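PDB 3A32: probable threonyl-tRNA synthetase 1 from Aeropyrum pernix, which probably attaches threonine to tRNA(Thr) in two steps, activating it with ATP as Thr-AMP and then transferring it, and probably cannot deacylate mischarged seryl-tRNA(Thr). Local coordinates for residues 337-343 against 372-377; 71-77 against 114-118. All blocks are in the same frame, centred on the assembly; numbering follows the deposited sequence.

Contact 1. Residues 337-343 against 372-377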
loop_
_atom_site.group_PDB
_atom_site.type_symbol
_atom_site.label_atom_id
_atom_site.label_comp_id
_atom_site.label_asym_id
_atom_site.label_seq_id
_atom_site.Cartn_x
_atom_site.Cartn_y
_atom_site.Cartn_z
ATOM N N ALA A 337 -2.924 -0.149 16.125
ATOM C CA ALA A 337 -3.024 0.912 17.110
ATOM C C ALA A 337 -2.046 2.019 16.696
ATOM O O ALA A 337 -0.846 1.761 16.484
ATOM C CB ALA A 337 -2.667 0.359 18.518
ATOM N N PRO A 338 -2.529 3.279 16.620
ATOM C CA PRO A 338 -1.589 4.383 16.356
ATOM C C PRO A 338 -0.365 4.326 17.304
ATOM O O PRO A 338 0.786 4.343 16.831
ATOM C CB PRO A 338 -2.454 5.630 16.582
ATOM C CG PRO A 338 -3.866 5.168 16.216
ATOM C CD PRO A 338 -3.918 3.754 16.797
ATOM N N ILE A 339 -0.593 4.243 18.625
ATOM C CA ILE A 339 0.505 4.057 19.590
ATOM C C ILE A 339 0.476 2.615 20.096
ATOM O O ILE A 339 -0.503 2.190 20.736
ATOM C CB ILE A 339 0.419 5.076 20.785
ATOM C CG1 ILE A 339 0.460 6.523 20.259
ATOM C CG2 ILE A 339 1.542 4.805 21.820
ATOM C CD1 ILE A 339 0.194 7.643 21.344
ATOM N N GLN A 340 1.536 1.854 19.809
ATOM C CA GLN A 340 1.614 0.470 20.239
ATOM C C GLN A 340 2.098 0.287 21.677
ATOM O O GLN A 340 1.508 -0.484 22.442
ATOM C CB GLN A 340 2.476 -0.317 19.245
ATOM C CG GLN A 340 1.731 -0.471 17.876
ATOM C CD GLN A 340 2.496 -1.238 16.877
ATOM O OE1 GLN A 340 3.606 -0.858 16.502
ATOM N NE2 GLN A 340 1.905 -2.326 16.389
ATOM N N PHE A 341 3.170 0.983 22.051
ATOM C CA PHE A 341 3.688 0.952 23.429
ATOM C C PHE A 341 3.721 2.368 23.899
ATOM O O PHE A 341 4.391 3.188 23.260
ATOM C CB PHE A 341 5.126 0.397 23.497
ATOM C CG PHE A 341 5.206 -1.091 23.317
ATOM C CD1 PHE A 341 4.954 -1.950 24.397
ATOM C CD2 PHE A 341 5.478 -1.640 22.063
ATOM C CE1 PHE A 341 5.002 -3.337 24.231
ATOM C CE2 PHE A 341 5.526 -3.030 21.879
ATOM C CZ PHE A 341 5.321 -3.888 22.965
ATOM N N ALA A 342 3.028 2.676 25.008
ATOM C CA ALA A 342 3.262 3.957 25.673
ATOM C C ALA A 342 4.202 3.659 26.851
ATOM O O ALA A 342 3.895 2.776 27.676
ATOM C CB ALA A 342 1.971 4.591 26.156
ATOM N N VAL A 343 5.336 4.342 26.897
ATOM C CA VAL A 343 6.347 4.154 27.934
ATOM C C VAL A 343 6.273 5.369 28.858
ATOM O O VAL A 343 6.534 6.506 28.430
ATOM C CB VAL A 343 7.791 4.006 27.324
ATOM C CG1 VAL A 343 8.837 3.859 28.412
ATOM C CG2 VAL A 343 7.889 2.780 26.327
ATOM N N PHE A 372 8.378 -0.830 16.198
ATOM C CA PHE A 372 7.118 -0.560 16.896
ATOM C C PHE A 372 6.783 0.908 16.909
ATOM O O PHE A 372 7.688 1.776 16.746
ATOM C CB PHE A 372 7.163 -1.058 18.352
ATOM C CG PHE A 372 7.249 -2.564 18.481
ATOM C CD1 PHE A 372 6.182 -3.369 18.057
ATOM C CD2 PHE A 372 8.365 -3.160 19.048
ATOM C CE1 PHE A 372 6.219 -4.749 18.187
ATOM C CE2 PHE A 372 8.436 -4.552 19.176
ATOM C CZ PHE A 372 7.352 -5.341 18.713
ATOM N N ARG A 373 5.501 1.203 17.152
ATOM C CA ARG A 373 5.061 2.603 17.350
ATOM C C ARG A 373 5.034 2.951 18.858
ATOM O O ARG A 373 4.258 2.357 19.638
ATOM C CB ARG A 373 3.734 2.860 16.644
ATOM C CG ARG A 373 3.873 2.842 15.066
ATOM C CD ARG A 373 2.592 3.157 14.343
ATOM N NE ARG A 373 1.512 2.226 14.634
ATOM C CZ ARG A 373 1.327 1.050 14.026
ATOM N NH1 ARG A 373 2.167 0.657 13.065
ATOM N NH2 ARG A 373 0.284 0.275 14.355
ATOM N N VAL A 374 5.880 3.915 19.242
ATOM C CA VAL A 374 6.218 4.181 20.642
ATOM C C VAL A 374 5.903 5.667 20.999
ATOM O O VAL A 374 6.134 6.580 20.184
ATOM C CB VAL A 374 7.732 3.816 20.954
ATOM C CG1 VAL A 374 8.052 3.926 22.488
ATOM C CG2 VAL A 374 8.055 2.406 20.482
ATOM N N ALA A 375 5.334 5.893 22.182
ATOM C CA ALA A 375 5.236 7.233 22.740
ATOM C C ALA A 375 5.765 7.204 24.187
ATOM O O ALA A 375 5.353 6.349 24.980
ATOM C CB ALA A 375 3.787 7.716 22.686
ATOM N N VAL A 376 6.704 8.094 24.517
ATOM C CA VAL A 376 7.214 8.225 25.896
ATOM C C VAL A 376 6.482 9.368 26.544
ATOM O O VAL A 376 6.291 10.405 25.916
ATOM C CB VAL A 376 8.694 8.547 25.923
ATOM C CG1 VAL A 376 9.176 8.780 27.394
ATOM C CG2 VAL A 376 9.466 7.434 25.303
ATOM N N LYS A 377 6.033 9.156 27.776
ATOM C CA LYS A 377 5.416 10.221 28.559
ATOM C C LYS A 377 6.238 10.419 29.864
ATOM O O LYS A 377 6.499 9.478 30.572
ATOM C CB LYS A 377 3.946 9.871 28.857
ATOM C CG LYS A 377 3.155 10.855 29.753
ATOM C CD LYS A 377 3.119 12.304 29.182
ATOM C CE LYS A 377 2.479 13.222 30.211
ATOM N NZ LYS A 377 2.127 14.569 29.647
#

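Contact 2. Residues 71-77 against 114-118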
loop_
_atom_site.group_PDB
_atom_site.type_symbol
_atom_site.label_atom_id
_atom_site.label_comp_id
_atom_site.label_asym_id
_atom_site.label_seq_id
_atom_site.Cartn_x
_atom_site.Cartn_y
_atom_site.Cartn_z
ATOM N N VAL A 71 -3.678 -6.971 -7.122
ATOM C CA VAL A 71 -3.505 -6.027 -8.171
ATOM C C VAL A 71 -3.753 -4.609 -7.678
ATOM O O VAL A 71 -4.268 -4.367 -6.568
ATOM C CB VAL A 71 -4.372 -6.356 -9.435
ATOM C CG1 VAL A 71 -4.071 -7.785 -9.934
ATOM C CG2 VAL A 71 -5.855 -6.136 -9.167
ATOM N N GLU A 72 -3.309 -3.678 -8.483
ATOM C CA GLU A 72 -3.617 -2.262 -8.274
ATOM C C GLU A 72 -4.004 -1.740 -9.666
ATOM O O GLU A 72 -3.270 -1.979 -10.659
ATOM C CB GLU A 72 -2.427 -1.520 -7.653
ATOM C CG GLU A 72 -2.569 0.016 -7.708
ATOM C CD GLU A 72 -1.568 0.805 -6.809
ATOM O OE1 GLU A 72 -0.707 0.163 -6.167
ATOM O OE2 GLU A 72 -1.692 2.089 -6.721
ATOM N N THR A 73 -5.181 -1.114 -9.758
ATOM C CA THR A 73 -5.678 -0.658 -11.073
ATOM C C THR A 73 -5.765 0.871 -11.071
ATOM O O THR A 73 -5.819 1.478 -9.996
ATOM C CB THR A 73 -7.024 -1.385 -11.511
ATOM O OG1 THR A 73 -8.087 -1.110 -10.576
ATOM C CG2 THR A 73 -6.832 -2.934 -11.664
ATOM N N PRO A 74 -5.772 1.505 -12.264
ATOM C CA PRO A 74 -5.748 2.961 -12.273
ATOM C C PRO A 74 -6.881 3.655 -11.573
ATOM O O PRO A 74 -7.990 3.112 -11.419
ATOM C CB PRO A 74 -5.776 3.306 -13.752
ATOM C CG PRO A 74 -5.166 2.094 -14.405
ATOM C CD PRO A 74 -5.741 0.960 -13.622
ATOM N N ILE A 75 -6.591 4.873 -11.142
ATOM C CA ILE A 75 -7.577 5.699 -10.511
ATOM C C ILE A 75 -8.538 6.400 -11.476
ATOM O O ILE A 75 -9.694 6.701 -11.077
ATOM C CB ILE A 75 -6.885 6.623 -9.486
ATOM C CG1 ILE A 75 -6.394 5.677 -8.380
ATOM C CG2 ILE A 75 -7.841 7.782 -9.013
ATOM C CD1 ILE A 75 -5.992 6.277 -7.102
ATOM N N ILE A 76 -8.093 6.643 -12.717
ATOM C CA ILE A 76 -8.940 7.269 -13.721
ATOM C C ILE A 76 -9.137 6.322 -14.896
ATOM O O ILE A 76 -8.442 5.315 -15.008
ATOM C CB ILE A 76 -8.435 8.636 -14.153
ATOM C CG1 ILE A 76 -7.050 8.544 -14.866
ATOM C CG2 ILE A 76 -8.447 9.590 -12.940
ATOM C CD1 ILE A 76 -6.604 9.884 -15.692
ATOM N N ALA A 77 -10.132 6.594 -15.718
ATOM C CA ALA A 77 -10.377 5.772 -16.893
ATOM C C ALA A 77 -11.191 6.566 -17.883
ATOM O O ALA A 77 -11.975 7.414 -17.481
ATOM C CB ALA A 77 -11.136 4.479 -16.535
ATOM N N TYR A 114 -11.898 -2.757 -14.543
ATOM C CA TYR A 114 -10.430 -2.911 -14.612
ATOM C C TYR A 114 -10.021 -4.356 -14.326
ATOM O O TYR A 114 -9.246 -4.923 -15.073
ATOM C CB TYR A 114 -9.686 -1.885 -13.740
ATOM C CG TYR A 114 -9.360 -0.537 -14.449
ATOM C CD1 TYR A 114 -9.656 0.688 -13.852
ATOM C CD2 TYR A 114 -8.707 -0.502 -15.672
ATOM C CE1 TYR A 114 -9.350 1.903 -14.460
ATOM C CE2 TYR A 114 -8.367 0.719 -16.279
ATOM C CZ TYR A 114 -8.696 1.901 -15.679
ATOM O OH TYR A 114 -8.379 3.098 -16.301
ATOM N N HIS A 115 -10.591 -4.971 -13.286
ATOM C CA HIS A 115 -10.273 -6.383 -12.915
ATOM C C HIS A 115 -10.645 -7.342 -14.023
ATOM O O HIS A 115 -9.941 -8.308 -14.222
ATOM C CB HIS A 115 -10.975 -6.791 -11.609
ATOM C CG HIS A 115 -10.415 -6.093 -10.401
ATOM N ND1 HIS A 115 -10.753 -6.432 -9.109
ATOM C CD2 HIS A 115 -9.504 -5.092 -10.301
ATOM C CE1 HIS A 115 -10.069 -5.680 -8.269
ATOM N NE2 HIS A 115 -9.307 -4.860 -8.965
ATOM N N ILE A 116 -11.752 -7.054 -14.739
ATOM C CA ILE A 116 -12.148 -7.832 -15.931
ATOM C C ILE A 116 -11.216 -7.645 -17.121
ATOM O O ILE A 116 -10.924 -8.605 -17.797
ATOM C CB ILE A 116 -13.595 -7.572 -16.374
ATOM C CG1 ILE A 116 -14.546 -8.013 -15.278
ATOM C CG2 ILE A 116 -13.918 -8.327 -17.718
ATOM C CD1 ILE A 116 -15.847 -7.282 -15.410
ATOM N N LEU A 117 -10.751 -6.426 -17.375
ATOM C CA LEU A 117 -9.739 -6.229 -18.396
ATOM C C LEU A 117 -8.465 -7.054 -18.103
ATOM O O LEU A 117 -7.828 -7.600 -19.028
ATOM C CB LEU A 117 -9.410 -4.728 -18.583
ATOM C CG LEU A 117 -10.428 -3.765 -19.258
ATOM C CD1 LEU A 117 -9.845 -2.350 -19.334
ATOM C CD2 LEU A 117 -10.874 -4.205 -20.700
ATOM N N LEU A 118 -8.076 -7.134 -16.830
ATOM C CA LEU A 118 -6.892 -7.908 -16.429
ATOM C C LEU A 118 -7.106 -9.393 -16.653
ATOM O O LEU A 118 -6.212 -10.076 -17.062
ATOM C CB LEU A 118 -6.524 -7.680 -14.932
ATOM C CG LEU A 118 -5.993 -6.273 -14.546
ATOM C CD1 LEU A 118 -5.552 -6.160 -13.090
ATOM C CD2 LEU A 118 -4.861 -5.864 -15.471
#

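Contact 1. Residues 337-343 against 372-377
The side-chain amide of Gln340 lies over one face of the Arg373 guanidinium, their planes 10° apart, which defines an offset stack with Gln340 CD 3.7 Å from Arg373 NH2. The amide is held in rotation at both ends: Gln340 OE1 accepts from Arg373 N at 2.9 Å, in its own carbonyl plane and on a lone pair, while NE2 bonds to Phe334 O. At the guanidinium edge, Arg373 NH2 (2.8 Å) and NE (3.0 Å) both grip Ala337 O, which sits in the guanidinium plane although both nitrogens approach it off the plane of its carbonyl. A bend at chi3 (-60°) turns the group into this side-on grip; NE adds a weak bond to Pro338 O, and NH2 and NH1 also reach Thr335 O and Ile463 O. These main-chain carbonyls are likely to stabilise the buried positive charge.

Beside the stack, Phe341 and Phe372 form a T-shaped pair. The edge of Phe341 at CE2 points over the centre of the Phe372 ring, 3.8 Å from Phe372 CG, with the planes at 78°.

Further along, the backbones run as parallel strands. Arg373 O accepts from both Gln340 N and Phe341 N, and the last of the bonds between the two segments is Lys377 N to Val343 O at 2.8 Å. Val343 CG2 meets Val374 CG1 at 4.0 Å on the face that bears Phe341; on the other, Ala375 CB meets Ile339 CG2 at 3.8 Å.

The two strands, 341-347 and 373-380, are neighbours in the mixed sheet of the anticodon-binding domain, joined by helix 353-369 in a beta-alpha-beta unit. Leu367 of that helix covers Phe341, Phe372 and Val374, helix 435-457 packs on both phenylalanines, and strand 399-403 pairs along the other edge of 341-347.

Contact 2. Residues 71-77 against 114-118
Pro74 CD stands over the centre of the Tyr114 ring, 3.6 Å from the centroid and 6° off the ring normal, a well-formed CH-pi contact. Next to it Thr73 CB packs against Tyr114 CB at 3.5 Å, the two side chains running past each other in opposite directions. One turn along the helix, Leu118 CD1 touches both Val71 CB and Thr73 CG2, each at 3.8 Å; Val71 and Leu118 meet tip to tip.

Outward from this core, Thr73 CG2 lies in the plane of the His115 ring, at its edge, 3.7 Å from CD2. The chi1 of Thr73, 62°, gives the methyl to the helix while OG1 bonds to Glu138 OE1, the atom that also holds His115 NE2. At the far end Tyr114 OH donates to Ile76 O at 2.6 Å, in the carbonyl plane and on a lone pair. Replacing Tyr114 by an alanine would probably strip Pro74 of its aromatic platform and leave Ile76 O without this donor.

Outside the pair, Glu72 makes salt bridges to Arg52 and Arg141 of the second subunit, and Tyr114 packs on its Leu43. Following helix 48-65 and strand 69-70, and packing through Pro74 on Val41 of the second subunit, segment 71-77 is consistent with class II motif 1. His115 ND1 bonds to the zinc ligand His166, so His115 is a second-shell residue, probably positioned from behind by Glu138.

How the contacts relate
From the N terminus, contact 2 comes first: it closes a loop of 36 residues between 71-77 and 114-118, a span that includes helix 80-84 and the strands 96-100 and 103-107. Contact 1 opens much later and closes a shorter loop of 28 residues, mostly helix 353-369, between adjacent strands. The two loops are in series, neither enclosing nor crossing the other. The centres of contact 1 and contact 2 are about 37 Å apart, and the nearest atoms of contact 1 and contact 2 about 19 Å apart, on opposite sides of the chain's centre. Contact 2 ties a dimer-interface segment to a helix of the catalytic core near zinc, whereas contact 1 lies in the anticodon-binding domain, untouched by the second subunit.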